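Local structure of aminoacyl-histidine dipeptidase (Vibrio alginolyticus, 3MRU) at residues Val345-Asn351 / Cys366-Ile372. The protein probably hydrolyses dipeptides, including aminoacyl-histidine dipeptides such as carnosine, as a zinc-dependent metallopeptidase of the M20C family. Residues are numbered along the deposited sequence; the frame is centred on the assembly and turned at random.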
loop_
_atom_site.group_PDB
_atom_site.type_symbol
_atom_site.label_atom_id
_atom_site.label_comp_id
_atom_site.label_asym_id
_atom_site.label_seq_id
_atom_site.Cartn_x
_atom_site.Cartn_y
_atom_site.Cartn_z
ATOM N N VAL A 345 -4.579 14.748 -7.109
ATOM C CA VAL A 345 -3.980 13.531 -6.583
ATOM C C VAL A 345 -2.484 13.738 -6.466
ATOM O O VAL A 345 -1.869 14.347 -7.354
ATOM C CB VAL A 345 -4.265 12.417 -7.648
ATOM C CG1 VAL A 345 -3.447 11.140 -7.404
ATOM C CG2 VAL A 345 -5.741 12.098 -7.704
ATOM N N VAL A 346 -1.902 13.232 -5.379
ATOM C CA VAL A 346 -0.445 13.285 -5.187
ATOM C C VAL A 346 0.315 12.397 -6.179
ATOM O O VAL A 346 0.160 11.172 -6.192
ATOM C CB VAL A 346 -0.036 12.870 -3.780
ATOM C CG1 VAL A 346 1.461 12.985 -3.636
ATOM C CG2 VAL A 346 -0.750 13.710 -2.734
ATOM N N GLU A 347 1.140 13.015 -7.009
ATOM C CA GLU A 347 1.974 12.255 -7.922
ATOM C C GLU A 347 3.240 11.693 -7.261
ATOM O O GLU A 347 3.561 10.523 -7.457
ATOM C CB GLU A 347 2.339 13.081 -9.139
ATOM C CG GLU A 347 3.019 12.279 -10.218
ATOM C CD GLU A 347 3.424 13.130 -11.402
ATOM O OE1 GLU A 347 4.259 14.062 -11.230
ATOM O OE2 GLU A 347 2.898 12.857 -12.508
ATOM N N THR A 348 3.965 12.514 -6.503
ATOM C CA THR A 348 5.199 12.048 -5.866
ATOM C C THR A 348 5.282 12.528 -4.421
ATOM O O THR A 348 4.794 13.610 -4.104
ATOM C CB THR A 348 6.489 12.492 -6.630
ATOM O OG1 THR A 348 6.367 12.254 -8.036
ATOM C CG2 THR A 348 7.678 11.709 -6.135
ATOM N N SER A 349 5.888 11.725 -3.550
ATOM C CA SER A 349 6.055 12.120 -2.168
ATOM C C SER A 349 7.100 11.274 -1.486
ATOM O O SER A 349 7.521 10.245 -2.017
ATOM C CB SER A 349 4.759 11.965 -1.404
ATOM O OG SER A 349 4.498 10.590 -1.203
ATOM N N LEU A 350 7.509 11.724 -0.306
ATOM C CA LEU A 350 8.405 10.969 0.532
ATOM C C LEU A 350 8.203 11.312 2.008
ATOM O O LEU A 350 7.737 12.395 2.364
ATOM C CB LEU A 350 9.863 11.177 0.116
ATOM C CG LEU A 350 10.742 12.265 0.717
ATOM C CD1 LEU A 350 12.173 11.834 0.612
ATOM C CD2 LEU A 350 10.509 13.519 -0.049
ATOM N N ASN A 351 8.559 10.368 2.861
ATOM C CA ASN A 351 8.339 10.515 4.266
ATOM C C ASN A 351 9.636 10.163 4.950
ATOM O O ASN A 351 10.079 9.035 4.836
ATOM C CB ASN A 351 7.220 9.566 4.697
ATOM C CG ASN A 351 7.019 9.507 6.217
ATOM O OD1 ASN A 351 6.307 8.640 6.709
ATOM N ND2 ASN A 351 7.639 10.422 6.959
ATOM N N CYS A 366 13.685 6.534 5.192
ATOM C CA CYS A 366 12.599 7.189 4.491
ATOM C C CYS A 366 12.085 6.389 3.296
ATOM O O CYS A 366 12.724 5.442 2.830
ATOM C CB CYS A 366 13.023 8.601 4.058
ATOM S SG CYS A 366 14.123 8.613 2.629
ATOM N N LEU A 367 10.920 6.785 2.798
ATOM C CA LEU A 367 10.241 5.992 1.794
ATOM C C LEU A 367 9.599 6.872 0.729
ATOM O O LEU A 367 8.656 7.614 1.003
ATOM C CB LEU A 367 9.207 5.073 2.459
ATOM C CG LEU A 367 8.218 4.307 1.577
ATOM C CD1 LEU A 367 8.930 3.320 0.692
ATOM C CD2 LEU A 367 7.225 3.580 2.434
ATOM N N ILE A 368 10.121 6.785 -0.487
ATOM C CA ILE A 368 9.619 7.606 -1.567
ATOM C C ILE A 368 8.504 6.852 -2.244
ATOM O O ILE A 368 8.638 5.647 -2.531
ATOM C CB ILE A 368 10.722 7.930 -2.596
ATOM C CG1 ILE A 368 11.923 8.560 -1.894
ATOM C CG2 ILE A 368 10.188 8.836 -3.673
ATOM C CD1 ILE A 368 13.211 8.588 -2.716
ATOM N N ARG A 369 7.404 7.557 -2.493
ATOM C CA ARG A 369 6.286 7.025 -3.251
ATOM C C ARG A 369 6.085 7.862 -4.491
ATOM O O ARG A 369 6.399 9.061 -4.493
ATOM C CB ARG A 369 5.034 7.118 -2.436
ATOM C CG ARG A 369 5.017 6.231 -1.283
ATOM C CD ARG A 369 3.778 6.549 -0.515
ATOM N NE ARG A 369 3.686 5.786 0.721
ATOM C CZ ARG A 369 3.591 4.466 0.772
ATOM N NH1 ARG A 369 3.612 3.755 -0.349
ATOM N NH2 ARG A 369 3.512 3.862 1.944
ATOM N N SER A 370 5.549 7.233 -5.536
ATOM C CA SER A 370 5.237 7.925 -6.776
ATOM C C SER A 370 4.389 7.070 -7.718
ATOM O O SER A 370 4.497 5.844 -7.720
ATOM C CB SER A 370 6.512 8.451 -7.431
ATOM O OG SER A 370 6.168 9.116 -8.627
ATOM N N LEU A 371 3.585 7.746 -8.543
ATOM C CA LEU A 371 2.790 7.103 -9.579
ATOM C C LEU A 371 3.685 7.027 -10.797
ATOM O O LEU A 371 3.830 5.962 -11.400
ATOM C CB LEU A 371 1.537 7.895 -9.918
ATOM C CG LEU A 371 0.730 8.564 -8.809
ATOM C CD1 LEU A 371 -0.367 9.393 -9.431
ATOM C CD2 LEU A 371 0.122 7.540 -7.882
ATOM N N ILE A 372 4.300 8.149 -11.168
ATOM C CA ILE A 372 5.300 8.079 -12.239
ATOM C C ILE A 372 6.635 7.575 -11.658
ATOM O O ILE A 372 7.216 8.188 -10.759
ATOM C CB ILE A 372 5.467 9.407 -13.054
ATOM C CG1 ILE A 372 4.115 9.884 -13.613
ATOM C CG2 ILE A 372 6.493 9.206 -14.198
ATOM C CD1 ILE A 372 3.438 8.995 -14.667
#
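V345 sets CG1 against CD1 of L371, the two side chains crossing at about a right angle, at the open end of an antiparallel beta hairpin formed by strands 346-358 and 361-370. The axes of 346-351 and 366-370 come within 4.6 Å of each other, at 173°, in a large mixed sheet where strand 334-338 flanks the first strand and 181-199 the second. At V346 the contact passes to the backbone: its O lies over the branched end of L371, whose CG and CD1 both approach it. E347 O accepts a hydrogen bond from L371 N at 3.0 Å. The E347 side chain, CG anti to the backbone N (chi1 -171°) and extended beyond, carries OE2 toward CG1 of the poorly ordered I372, an approximate contact, while OE1 forms a salt bridge with R337. T348 and S370 are a non-hydrogen-bonded pair joined through their side chains: T348 OG1 donates to S370 OG, which in turn donates to I372 O, just before helix 373-389. S349 and R369 share two backbone hydrogen bonds, S349 N to R369 O at 2.9 Å and R369 N to S349 O at 2.7 Å. On the face carrying S349, R369, N351 and L367, S349 OG is hydrogen-bonded to H433 NE2 and R369 NE to S220 OG; CD2 of L367 sits over one guanidinium face, offset toward its rim. L350 returns to the face where T348 and I368 touch V379 of the helix, side by side with I368, L350 CB 3.9 Å from I368 CG1. N351 and L367 form the last hydrogen-bonded pair here before the ladder runs on toward the turn: N351 N to L367 O is weak, and L367 N to N351 O measures 3.2 Å.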